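Local coordinates for scarecrow-like protein 3 (Arabidopsis thaliana, PDB 6KPB), which probably acts as a transcription factor of the GRAS family in plant development and binds zinc finger proteins such as JACKDAW, at residues W339-S353 against R472-K484. Sequence-based numbering, arbitrary orientation.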
loop_
_atom_site.group_PDB
_atom_site.type_symbol
_atom_site.label_atom_id
_atom_site.label_comp_id
_atom_site.label_asym_id
_atom_site.label_seq_id
_atom_site.Cartn_x
_atom_site.Cartn_y
_atom_site.Cartn_z
ATOM N N TRP A 339 9.378 -9.148 37.373
ATOM C CA TRP A 339 10.062 -9.431 38.631
ATOM C C TRP A 339 9.348 -10.527 39.413
ATOM O O TRP A 339 9.993 -11.430 39.958
ATOM C CB TRP A 339 10.167 -8.156 39.468
ATOM C CG TRP A 339 10.995 -8.308 40.710
ATOM C CD1 TRP A 339 12.331 -8.061 40.838
ATOM C CD2 TRP A 339 10.542 -8.737 42.001
ATOM N NE1 TRP A 339 12.739 -8.311 42.125
ATOM C CE2 TRP A 339 11.659 -8.728 42.859
ATOM C CE3 TRP A 339 9.302 -9.130 42.513
ATOM C CZ2 TRP A 339 11.574 -9.096 44.202
ATOM C CZ3 TRP A 339 9.218 -9.495 43.847
ATOM C CH2 TRP A 339 10.348 -9.474 44.675
ATOM N N GLY A 340 8.014 -10.472 39.466
ATOM C CA GLY A 340 7.267 -11.475 40.205
ATOM C C GLY A 340 7.422 -12.875 39.649
ATOM O O GLY A 340 7.262 -13.857 40.378
ATOM N N LEU A 341 7.736 -12.993 38.357
ATOM C CA LEU A 341 7.982 -14.303 37.767
ATOM C C LEU A 341 9.292 -14.924 38.240
ATOM O O LEU A 341 9.554 -16.087 37.921
ATOM C CB LEU A 341 7.978 -14.204 36.241
ATOM C CG LEU A 341 6.646 -13.816 35.596
ATOM C CD1 LEU A 341 6.671 -14.095 34.099
ATOM C CD2 LEU A 341 5.489 -14.545 36.264
ATOM N N SER A 342 10.101 -14.177 38.990
ATOM C CA SER A 342 11.397 -14.622 39.484
ATOM C C SER A 342 12.295 -15.195 38.380
ATOM O O SER A 342 12.726 -16.347 38.464
ATOM C CB SER A 342 11.219 -15.650 40.596
ATOM O OG SER A 342 10.744 -16.874 40.075
ATOM N N PRO A 343 12.603 -14.419 37.339
ATOM C CA PRO A 343 13.541 -14.925 36.332
ATOM C C PRO A 343 14.952 -14.977 36.892
ATOM O O PRO A 343 15.352 -14.137 37.703
ATOM C CB PRO A 343 13.424 -13.906 35.195
ATOM C CG PRO A 343 13.041 -12.646 35.874
ATOM C CD PRO A 343 12.127 -13.069 36.996
ATOM N N LYS A 344 15.710 -15.982 36.453
ATOM C CA LYS A 344 17.102 -16.073 36.871
ATOM C C LYS A 344 17.959 -15.030 36.168
ATOM O O LYS A 344 18.985 -14.604 36.710
ATOM C CB LYS A 344 17.641 -17.479 36.612
ATOM C CG LYS A 344 18.358 -18.083 37.806
ATOM C CD LYS A 344 18.856 -19.482 37.506
ATOM C CE LYS A 344 19.818 -19.951 38.580
ATOM N NZ LYS A 344 20.290 -21.338 38.333
ATOM N N VAL A 345 17.554 -14.604 34.974
ATOM C CA VAL A 345 18.223 -13.516 34.272
ATOM C C VAL A 345 17.225 -12.875 33.318
ATOM O O VAL A 345 16.391 -13.558 32.715
ATOM C CB VAL A 345 19.489 -14.004 33.528
ATOM C CG1 VAL A 345 19.128 -14.908 32.352
ATOM C CG2 VAL A 345 20.326 -12.820 33.061
ATOM N N MET A 346 17.293 -11.552 33.207
ATOM C CA MET A 346 16.579 -10.809 32.181
ATOM C C MET A 346 17.595 -10.063 31.334
ATOM O O MET A 346 18.436 -9.333 31.869
ATOM C CB MET A 346 15.571 -9.826 32.782
ATOM C CG MET A 346 14.862 -8.978 31.734
ATOM S SD MET A 346 13.587 -7.903 32.417
ATOM C CE MET A 346 14.577 -6.757 33.374
ATOM N N VAL A 347 17.522 -10.248 30.021
ATOM C CA VAL A 347 18.435 -9.604 29.088
ATOM C C VAL A 347 17.647 -8.585 28.278
ATOM O O VAL A 347 16.583 -8.899 27.730
ATOM C CB VAL A 347 19.141 -10.632 28.187
ATOM C CG1 VAL A 347 20.081 -11.491 29.021
ATOM C CG2 VAL A 347 18.136 -11.513 27.474
ATOM N N VAL A 348 18.158 -7.358 28.222
ATOM C CA VAL A 348 17.457 -6.235 27.612
ATOM C C VAL A 348 18.333 -5.659 26.511
ATOM O O VAL A 348 19.488 -5.287 26.757
ATOM C CB VAL A 348 17.106 -5.153 28.646
ATOM C CG1 VAL A 348 16.399 -3.991 27.970
ATOM C CG2 VAL A 348 16.250 -5.737 29.764
ATOM N N THR A 349 17.783 -5.583 25.301
ATOM C CA THR A 349 18.413 -4.893 24.184
ATOM C C THR A 349 17.518 -3.724 23.797
ATOM O O THR A 349 16.342 -3.921 23.474
ATOM C CB THR A 349 18.628 -5.829 22.993
ATOM O OG1 THR A 349 19.505 -6.896 23.374
ATOM C CG2 THR A 349 19.245 -5.071 21.827
ATOM N N GLU A 350 18.072 -2.514 23.840
ATOM C CA GLU A 350 17.299 -1.304 23.608
ATOM C C GLU A 350 18.112 -0.321 22.781
ATOM O O GLU A 350 19.346 -0.358 22.771
ATOM C CB GLU A 350 16.878 -0.641 24.927
ATOM C CG GLU A 350 15.541 -1.111 25.464
ATOM C CD GLU A 350 14.393 -0.735 24.549
ATOM O OE1 GLU A 350 13.418 -1.512 24.465
ATOM O OE2 GLU A 350 14.470 0.336 23.912
ATOM N N GLN A 351 17.400 0.564 22.085
ATOM C CA GLN A 351 18.050 1.708 21.464
ATOM C C GLN A 351 18.702 2.570 22.536
ATOM O O GLN A 351 18.181 2.710 23.646
ATOM C CB GLN A 351 17.045 2.541 20.665
ATOM C CG GLN A 351 16.664 1.970 19.305
ATOM C CD GLN A 351 15.485 1.022 19.377
ATOM O OE1 GLN A 351 15.089 0.583 20.457
ATOM N NE2 GLN A 351 14.914 0.705 18.223
ATOM N N ASP A 352 19.851 3.147 22.204
ATOM C CA ASP A 352 20.592 3.988 23.133
ATOM C C ASP A 352 20.623 5.415 22.595
ATOM O O ASP A 352 21.668 5.934 22.198
ATOM C CB ASP A 352 22.003 3.444 23.349
ATOM C CG ASP A 352 22.618 3.929 24.646
ATOM O OD1 ASP A 352 22.147 4.956 25.177
ATOM O OD2 ASP A 352 23.549 3.269 25.150
ATOM N N SER A 353 19.455 6.054 22.590
ATOM C CA SER A 353 19.328 7.429 22.137
ATOM C C SER A 353 18.153 8.073 22.855
ATOM O O SER A 353 17.153 7.416 23.146
ATOM C CB SER A 353 19.126 7.511 20.619
ATOM O OG SER A 353 20.193 6.893 19.924
ATOM N N ARG A 472 29.007 7.182 17.460
ATOM C CA ARG A 472 27.607 7.399 17.800
ATOM C C ARG A 472 27.021 6.148 18.438
ATOM O O ARG A 472 27.027 5.084 17.802
ATOM C CB ARG A 472 26.810 7.768 16.562
ATOM C CG ARG A 472 25.359 8.116 16.842
ATOM C CD ARG A 472 25.243 9.466 17.527
ATOM N NE ARG A 472 23.867 9.765 17.914
ATOM C CZ ARG A 472 23.463 10.943 18.378
ATOM N NH1 ARG A 472 24.327 11.940 18.508
ATOM N NH2 ARG A 472 22.191 11.125 18.707
ATOM N N PRO A 473 26.510 6.220 19.666
ATOM C CA PRO A 473 25.840 5.053 20.252
ATOM C C PRO A 473 24.543 4.739 19.524
ATOM O O PRO A 473 23.819 5.636 19.086
ATOM C CB PRO A 473 25.573 5.484 21.701
ATOM C CG PRO A 473 26.504 6.632 21.946
ATOM C CD PRO A 473 26.640 7.325 20.627
ATOM N N LEU A 474 24.252 3.446 19.399
ATOM C CA LEU A 474 23.062 2.980 18.697
ATOM C C LEU A 474 22.183 2.088 19.558
ATOM O O LEU A 474 20.980 2.348 19.680
ATOM C CB LEU A 474 23.465 2.234 17.415
ATOM C CG LEU A 474 24.192 3.048 16.345
ATOM C CD1 LEU A 474 24.534 2.169 15.153
ATOM C CD2 LEU A 474 23.356 4.246 15.913
ATOM N N TYR A 475 22.742 1.037 20.155
ATOM C CA TYR A 475 21.960 0.106 20.952
ATOM C C TYR A 475 22.762 -0.316 22.174
ATOM O O TYR A 475 23.995 -0.277 22.175
ATOM C CB TYR A 475 21.559 -1.139 20.152
ATOM C CG TYR A 475 20.741 -0.857 18.916
ATOM C CD1 TYR A 475 21.354 -0.549 17.710
ATOM C CD2 TYR A 475 19.354 -0.912 18.951
ATOM C CE1 TYR A 475 20.610 -0.297 16.574
ATOM C CE2 TYR A 475 18.600 -0.662 17.821
ATOM C CZ TYR A 475 19.234 -0.355 16.636
ATOM O OH TYR A 475 18.483 -0.106 15.510
ATOM N N SER A 476 22.042 -0.733 23.212
ATOM C CA SER A 476 22.641 -1.231 24.438
ATOM C C SER A 476 22.148 -2.646 24.720
ATOM O O SER A 476 21.049 -3.032 24.312
ATOM C CB SER A 476 22.318 -0.317 25.630
ATOM O OG SER A 476 20.922 -0.248 25.868
ATOM N N VAL A 477 22.983 -3.423 25.409
ATOM C CA VAL A 477 22.641 -4.771 25.849
ATOM C C VAL A 477 23.008 -4.892 27.321
ATOM O O VAL A 477 24.136 -4.570 27.710
ATOM C CB VAL A 477 23.364 -5.854 25.023
ATOM C CG1 VAL A 477 22.930 -7.242 25.469
ATOM C CG2 VAL A 477 23.097 -5.661 23.535
ATOM N N SER A 478 22.060 -5.353 28.137
ATOM C CA SER A 478 22.273 -5.424 29.576
ATOM C C SER A 478 21.554 -6.638 30.146
ATOM O O SER A 478 20.488 -7.032 29.663
ATOM C CB SER A 478 21.790 -4.148 30.275
ATOM O OG SER A 478 20.408 -3.932 30.048
ATOM N N ALA A 479 22.143 -7.219 31.188
ATOM C CA ALA A 479 21.613 -8.403 31.849
ATOM C C ALA A 479 21.277 -8.075 33.297
ATOM O O ALA A 479 21.992 -7.309 33.952
ATOM C CB ALA A 479 22.610 -9.564 31.786
ATOM N N TRP A 480 20.189 -8.662 33.798
ATOM C CA TRP A 480 19.666 -8.316 35.112
ATOM C C TRP A 480 19.148 -9.561 35.817
ATOM O O TRP A 480 18.636 -10.488 35.186
ATOM C CB TRP A 480 18.545 -7.273 35.002
ATOM C CG TRP A 480 18.925 -6.099 34.161
ATOM C CD1 TRP A 480 18.815 -5.991 32.802
ATOM C CD2 TRP A 480 19.493 -4.867 34.616
ATOM N NE1 TRP A 480 19.276 -4.766 32.387
ATOM C CE2 TRP A 480 19.698 -4.056 33.481
ATOM C CE3 TRP A 480 19.845 -4.366 35.872
ATOM C CZ2 TRP A 480 20.239 -2.776 33.567
ATOM C CZ3 TRP A 480 20.383 -3.096 35.956
ATOM C CH2 TRP A 480 20.574 -2.315 34.810
ATOM N N ARG A 481 19.289 -9.565 37.142
ATOM C CA ARG A 481 18.766 -10.616 38.000
ATOM C C ARG A 481 17.906 -9.987 39.087
ATOM O O ARG A 481 18.005 -8.791 39.368
ATOM C CB ARG A 481 19.887 -11.436 38.647
ATOM C CG ARG A 481 20.722 -10.623 39.619
ATOM C CD ARG A 481 21.610 -11.492 40.485
ATOM N NE ARG A 481 21.399 -11.217 41.905
ATOM C CZ ARG A 481 21.902 -10.166 42.545
ATOM N NH1 ARG A 481 21.657 -9.996 43.838
ATOM N NH2 ARG A 481 22.646 -9.282 41.893
ATOM N N CYS A 482 17.070 -10.812 39.711
ATOM C CA CYS A 482 16.141 -10.327 40.722
ATOM C C CYS A 482 16.855 -10.092 42.046
ATOM O O CYS A 482 17.638 -10.934 42.499
ATOM C CB CYS A 482 14.998 -11.321 40.911
ATOM S SG CYS A 482 13.910 -11.474 39.486
ATOM N N ARG A 483 16.578 -8.951 42.669
ATOM C CA ARG A 483 17.139 -8.619 43.970
ATOM C C ARG A 483 16.160 -9.004 45.076
ATOM O O ARG A 483 14.959 -9.165 44.844
ATOM C CB ARG A 483 17.471 -7.127 44.049
ATOM C CG ARG A 483 18.414 -6.753 45.182
ATOM C CD ARG A 483 18.521 -5.247 45.370
ATOM N NE ARG A 483 19.216 -4.601 44.262
ATOM C CZ ARG A 483 18.613 -3.899 43.308
ATOM N NH1 ARG A 483 17.295 -3.745 43.328
ATOM N NH2 ARG A 483 19.327 -3.348 42.338
ATOM N N LYS A 484 16.697 -9.169 46.284
ATOM C CA LYS A 484 15.911 -9.495 47.480
ATOM C C LYS A 484 15.175 -10.828 47.363
ATOM O O LYS A 484 15.271 -11.542 46.364
ATOM C CB LYS A 484 14.906 -8.376 47.787
ATOM C CG LYS A 484 15.509 -7.159 48.471
ATOM C CD LYS A 484 14.494 -6.033 48.585
ATOM C CE LYS A 484 14.395 -5.518 50.011
ATOM N NZ LYS A 484 14.668 -4.057 50.095
ATOM O OXT LYS A 484 14.466 -11.230 48.286
#
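Met346 and Trp480, Val348 and Ser478, and Glu350 and Ser476 are the hydrogen-bonded pairs joining strand 345-351 antiparallel to strand 472-482 inside the mixed sheet of the GRAS domain. Strand 345-351 runs parallel to 251-257 on its other edge, so here the sheet changes from parallel to antiparallel pairing. The amide of Met346 gives a short 2.6 Å bond to Trp480 O, in the carbonyl plane, and the next pair is joined by Val348 N to Ser478 O at 2.8 Å.

On the face bearing Trp480, CG2 of Val348 meets ring atom CD1 of Trp480 at 4.0 Å, the two side chains crossing obliquely. The indole is fixed from its own strand, because Trp480 NE1 donates to Ser478 OG at 2.7 Å; a small hydroxyl two residues away suits this, its OG lying between backbone N and carbonyl carbon (chi1 60°). On the opposite face, the compact methyl of Ala479 meets CG1 of Val347 and also CG2 of Val345, while Thr349 lies alongside Val477.

Toward one end, Gln351 CG packs 3.6 Å from Tyr475 CE2, the amide plane turned 37° from the ring. Asp352 N reaches Leu474 O from above the carbonyl plane. Toward the other end, Cys482 SG sits 3.5 Å from Pro343 CD and in an oblique sulfur-aromatic contact with the five-membered ring of Trp339, whose CZ2 edge meets Arg483 O in plane at 3.4 Å.

Farther out, Val345 and Val347 pack against helix 145-160, Phe431 of strand 431-434 touches both Trp480 and Met346, and Leu474 and Tyr475 form a classic beta bulge against strand 464-469. Two polar tips also find partners there: Thr349 OG1 hydrogen-bonds with Ser149 OG, and Asp352 OD1 forms a salt bridge with Lys418 NZ.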